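Local coordinates for protein AlyGC (Glaciecola chathamensis, PDB 5GKD) that probably cleaves alginate by beta-elimination, as a calcium-binding lyase of polysaccharide lyase family 6, at residues N673-E684 against N697-R708. Sequence-based numbering, arbitrary orientation.
Sequences NEFNNSAPIIFE and NVFEGTPEPVVR
The side chains of Asn673 and Asn697 stack in register, with their amide planes only 9° apart. Asn697 OD1 accepts two bonds from Asn673: ND2 at 2.8 Å, nearly in line with the C=O, and the backbone N at 3.0 Å, from above the carbonyl plane. Asn673 OD1 accepts from Asn643 ND2, and Asn697 N donates to Asn723 OD1, so the asparagines form a ladder along the coils. Met640 O and Met670 O fix the amide ends of Asn673 and Asn697. An alanine in place of Asn697 would probably leave Asn673 N without its acceptor, Asn673 ND2 with one bond fewer and Met670 O without its side-chain donor, and so interrupt the ladder.

Next to it, Phe675 and Phe699 form a slipped aromatic pair with little overlap. Phe675 CD1 is 3.5 Å from Phe699 CE1. Ile681 CD1 meets the edge of the Phe699 ring, and Pro705 CD lies over one face. At the turn, Thr702 OG1 donates to Phe675 O (2.6 Å) from above the carbonyl plane and accepts from Ser678 N (3.0 Å). With chi1 at -59°, OG1 sits beside its own backbone N and CG2 is turned to Ser678 O and Ala679 O.

Farther along, Arg708 NH1 makes a salt bridge to Glu684 OE2 (2.9 Å), in the guanidinium plane. Ile682 CG2 packs over a guanidinium face. His663 holds Glu684 OE1.

Backbone hydrogen bonds of the parallel type, such as Phe683 N to Val706 O (2.8 Å), join both strand pairs. The two segments are parts of successive coils of a right-handed parallel beta-helix. Strand 644-648 flanks strand 674-676, while 706-709 is the outermost strand of its sheet within the chain.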
loop_
_atom_site.group_PDB
_atom_site.type_symbol
_atom_site.label_atom_id
_atom_site.label_comp_id
_atom_site.label_asym_id
_atom_site.label_seq_id
_atom_site.Cartn_x
_atom_site.Cartn_y
_atom_site.Cartn_z
ATOM N N ASN A 673 -23.399 23.681 12.779
ATOM C CA ASN A 673 -22.552 22.922 13.684
ATOM C C ASN A 673 -22.092 23.814 14.830
ATOM O O ASN A 673 -22.158 25.036 14.755
ATOM C CB ASN A 673 -21.317 22.356 12.968
ATOM C CG ASN A 673 -21.663 21.544 11.726
ATOM O OD1 ASN A 673 -22.102 20.405 11.821
ATOM N ND2 ASN A 673 -21.433 22.128 10.551
ATOM N N GLU A 674 -21.604 23.180 15.891
ATOM C CA GLU A 674 -20.843 23.848 16.940
ATOM C C GLU A 674 -19.417 23.307 16.947
ATOM O O GLU A 674 -19.208 22.092 17.047
ATOM C CB GLU A 674 -21.479 23.635 18.317
ATOM C CG GLU A 674 -22.943 24.020 18.432
ATOM C CD GLU A 674 -23.512 23.710 19.822
ATOM O OE1 GLU A 674 -22.711 23.507 20.768
ATOM O OE2 GLU A 674 -24.756 23.659 19.960
ATOM N N PHE A 675 -18.445 24.203 16.836
ATOM C CA PHE A 675 -17.029 23.872 16.975
ATOM C C PHE A 675 -16.541 24.537 18.260
ATOM O O PHE A 675 -16.182 25.716 18.259
ATOM C CB PHE A 675 -16.217 24.338 15.769
ATOM C CG PHE A 675 -16.454 23.547 14.509
ATOM C CD1 PHE A 675 -17.567 23.796 13.716
ATOM C CD2 PHE A 675 -15.527 22.604 14.075
ATOM C CE1 PHE A 675 -17.778 23.092 12.544
ATOM C CE2 PHE A 675 -15.738 21.893 12.899
ATOM C CZ PHE A 675 -16.864 22.142 12.136
ATOM N N ASN A 676 -16.512 23.773 19.344
ATOM C CA ASN A 676 -16.189 24.287 20.668
ATOM C C ASN A 676 -14.767 23.905 21.048
ATOM O O ASN A 676 -14.433 22.718 21.103
ATOM C CB ASN A 676 -17.185 23.765 21.703
ATOM C CG ASN A 676 -18.626 24.085 21.328
ATOM O OD1 ASN A 676 -18.896 25.113 20.716
ATOM N ND2 ASN A 676 -19.548 23.205 21.682
ATOM N N ASN A 677 -13.939 24.913 21.309
ATOM C CA ASN A 677 -12.583 24.731 21.810
ATOM C C ASN A 677 -11.809 23.737 20.952
ATOM O O ASN A 677 -11.321 22.710 21.429
ATOM C CB ASN A 677 -12.622 24.287 23.270
ATOM C CG ASN A 677 -13.463 25.217 24.132
ATOM O OD1 ASN A 677 -13.256 26.436 24.128
ATOM N ND2 ASN A 677 -14.432 24.654 24.847
ATOM N N SER A 678 -11.711 24.055 19.664
ATOM C CA SER A 678 -11.198 23.098 18.691
ATOM C C SER A 678 -10.274 23.789 17.695
ATOM O O SER A 678 -10.169 25.016 17.641
ATOM C CB SER A 678 -12.338 22.394 17.955
ATOM O OG SER A 678 -13.173 21.670 18.851
ATOM N N ALA A 679 -9.585 22.972 16.916
ATOM C CA ALA A 679 -8.775 23.471 15.832
ATOM C C ALA A 679 -9.684 23.919 14.687
ATOM O O ALA A 679 -10.821 23.464 14.574
ATOM C CB ALA A 679 -7.793 22.386 15.381
ATOM N N PRO A 680 -9.209 24.820 13.836
ATOM C CA PRO A 680 -10.079 25.401 12.802
ATOM C C PRO A 680 -10.395 24.423 11.673
ATOM O O PRO A 680 -9.794 23.357 11.525
ATOM C CB PRO A 680 -9.249 26.573 12.290
ATOM C CG PRO A 680 -7.839 26.135 12.505
ATOM C CD PRO A 680 -7.863 25.422 13.815
ATOM N N ILE A 681 -11.388 24.808 10.878
ATOM C CA ILE A 681 -11.640 24.210 9.574
ATOM C C ILE A 681 -10.662 24.814 8.573
ATOM O O ILE A 681 -10.432 26.025 8.583
ATOM C CB ILE A 681 -13.093 24.478 9.142
ATOM C CG1 ILE A 681 -14.079 23.816 10.095
ATOM C CG2 ILE A 681 -13.330 24.036 7.705
ATOM C CD1 ILE A 681 -15.501 24.310 9.873
ATOM N N ILE A 682 -10.073 23.993 7.704
ATOM C CA ILE A 682 -9.108 24.507 6.736
ATOM C C ILE A 682 -9.462 23.993 5.352
ATOM O O ILE A 682 -9.509 22.777 5.129
ATOM C CB ILE A 682 -7.656 24.135 7.077
ATOM C CG1 ILE A 682 -7.254 24.688 8.445
ATOM C CG2 ILE A 682 -6.720 24.698 6.007
ATOM C CD1 ILE A 682 -5.791 24.492 8.781
ATOM N N PHE A 683 -9.695 24.919 4.426
ATOM C CA PHE A 683 -9.927 24.605 3.029
ATOM C C PHE A 683 -8.657 24.867 2.238
ATOM O O PHE A 683 -8.003 25.901 2.419
ATOM C CB PHE A 683 -11.083 25.431 2.454
ATOM C CG PHE A 683 -12.401 25.121 3.079
ATOM C CD1 PHE A 683 -13.112 24.008 2.692
ATOM C CD2 PHE A 683 -12.921 25.932 4.067
ATOM C CE1 PHE A 683 -14.325 23.707 3.284
ATOM C CE2 PHE A 683 -14.127 25.638 4.660
ATOM C CZ PHE A 683 -14.830 24.525 4.269
ATOM N N GLU A 684 -8.304 23.916 1.387
ATOM C CA GLU A 684 -7.256 24.070 0.393
ATOM C C GLU A 684 -7.926 23.800 -0.962
ATOM O O GLU A 684 -7.964 22.672 -1.459
ATOM C CB GLU A 684 -6.059 23.129 0.718
ATOM C CG GLU A 684 -5.391 23.451 2.070
ATOM C CD GLU A 684 -4.143 22.629 2.373
ATOM O OE1 GLU A 684 -3.984 21.540 1.787
ATOM O OE2 GLU A 684 -3.314 23.072 3.208
ATOM N N ASN A 697 -22.908 28.274 11.640
ATOM C CA ASN A 697 -22.133 27.544 12.633
ATOM C C ASN A 697 -21.764 28.441 13.814
ATOM O O ASN A 697 -21.753 29.669 13.719
ATOM C CB ASN A 697 -20.860 26.955 12.008
ATOM C CG ASN A 697 -21.153 26.092 10.776
ATOM O OD1 ASN A 697 -21.440 24.900 10.901
ATOM N ND2 ASN A 697 -21.100 26.706 9.578
ATOM N N VAL A 698 -21.452 27.807 14.939
ATOM C CA VAL A 698 -20.881 28.488 16.093
ATOM C C VAL A 698 -19.430 28.057 16.233
ATOM O O VAL A 698 -19.141 26.860 16.368
ATOM C CB VAL A 698 -21.664 28.189 17.381
ATOM C CG1 VAL A 698 -20.956 28.798 18.561
ATOM C CG2 VAL A 698 -23.094 28.699 17.271
ATOM N N PHE A 699 -18.519 29.023 16.237
ATOM C CA PHE A 699 -17.105 28.766 16.490
ATOM C C PHE A 699 -16.724 29.414 17.819
ATOM O O PHE A 699 -16.224 30.537 17.862
ATOM C CB PHE A 699 -16.226 29.298 15.329
ATOM C CG PHE A 699 -16.536 28.680 13.997
ATOM C CD1 PHE A 699 -16.114 27.395 13.701
ATOM C CD2 PHE A 699 -17.262 29.376 13.044
ATOM C CE1 PHE A 699 -16.415 26.821 12.480
ATOM C CE2 PHE A 699 -17.548 28.803 11.813
ATOM C CZ PHE A 699 -17.131 27.523 11.543
ATOM N N GLU A 700 -16.947 28.690 18.912
ATOM C CA GLU A 700 -16.663 29.195 20.250
ATOM C C GLU A 700 -15.345 28.619 20.750
ATOM O O GLU A 700 -15.217 27.402 20.929
ATOM C CB GLU A 700 -17.782 28.859 21.234
ATOM C CG GLU A 700 -17.429 29.301 22.648
ATOM C CD GLU A 700 -18.627 29.409 23.561
ATOM O OE1 GLU A 700 -19.765 29.332 23.059
ATOM O OE2 GLU A 700 -18.430 29.570 24.783
ATOM N N GLY A 701 -14.379 29.495 21.000
ATOM C CA GLY A 701 -13.043 29.036 21.292
ATOM C C GLY A 701 -12.378 28.315 20.144
ATOM O O GLY A 701 -11.464 27.524 20.369
ATOM N N THR A 702 -12.823 28.566 18.914
ATOM C CA THR A 702 -12.292 27.939 17.712
ATOM C C THR A 702 -12.027 29.030 16.683
ATOM O O THR A 702 -12.933 29.823 16.383
ATOM C CB THR A 702 -13.285 26.915 17.137
ATOM O OG1 THR A 702 -13.574 25.904 18.111
ATOM C CG2 THR A 702 -12.724 26.274 15.852
ATOM N N PRO A 703 -10.828 29.097 16.105
ATOM C CA PRO A 703 -10.577 30.085 15.053
ATOM C C PRO A 703 -11.558 29.923 13.901
ATOM O O PRO A 703 -12.054 28.827 13.637
ATOM C CB PRO A 703 -9.143 29.778 14.612
ATOM C CG PRO A 703 -8.534 29.122 15.763
ATOM C CD PRO A 703 -9.624 28.315 16.409
ATOM N N GLU A 704 -11.854 31.050 13.232
ATOM C CA GLU A 704 -12.649 31.104 12.010
ATOM C C GLU A 704 -12.072 30.164 10.963
ATOM O O GLU A 704 -10.863 29.919 10.969
ATOM C CB GLU A 704 -12.667 32.518 11.417
ATOM C CG GLU A 704 -13.511 33.513 12.149
ATOM C CD GLU A 704 -12.975 34.915 11.981
ATOM O OE1 GLU A 704 -12.608 35.269 10.839
ATOM O OE2 GLU A 704 -12.879 35.638 12.997
ATOM N N PRO A 705 -12.892 29.661 10.040
ATOM C CA PRO A 705 -12.373 28.804 8.964
ATOM C C PRO A 705 -11.238 29.464 8.189
ATOM O O PRO A 705 -11.267 30.661 7.905
ATOM C CB PRO A 705 -13.607 28.578 8.085
ATOM C CG PRO A 705 -14.748 28.629 9.056
ATOM C CD PRO A 705 -14.367 29.696 10.052
ATOM N N VAL A 706 -10.214 28.676 7.873
ATOM C CA VAL A 706 -9.065 29.137 7.097
ATOM C C VAL A 706 -9.260 28.724 5.647
ATOM O O VAL A 706 -9.504 27.545 5.365
ATOM C CB VAL A 706 -7.751 28.553 7.640
ATOM C CG1 VAL A 706 -6.597 28.939 6.727
ATOM C CG2 VAL A 706 -7.497 29.008 9.066
ATOM N N VAL A 707 -9.134 29.675 4.724
ATOM C CA VAL A 707 -9.173 29.383 3.295
ATOM C C VAL A 707 -7.799 29.668 2.705
ATOM O O VAL A 707 -7.306 30.800 2.757
ATOM C CB VAL A 707 -10.261 30.183 2.566
ATOM C CG1 VAL A 707 -10.169 29.940 1.071
ATOM C CG2 VAL A 707 -11.618 29.766 3.054
ATOM N N ARG A 708 -7.181 28.633 2.164
ATOM C CA ARG A 708 -5.961 28.734 1.378
ATOM C C ARG A 708 -6.355 28.434 -0.066
ATOM O O ARG A 708 -6.785 27.319 -0.382
ATOM C CB ARG A 708 -4.905 27.757 1.896
ATOM C CG ARG A 708 -4.711 27.795 3.415
ATOM C CD ARG A 708 -3.876 26.604 3.931
ATOM N NE ARG A 708 -3.573 26.741 5.354
ATOM C CZ ARG A 708 -3.174 25.756 6.156
ATOM N NH1 ARG A 708 -3.028 24.522 5.693
ATOM N NH2 ARG A 708 -2.937 26.008 7.437
HETATM O O HOH W 1 -8.566 26.680 19.694
HETATM O O HOH W 2 -13.002 27.090 11.769
#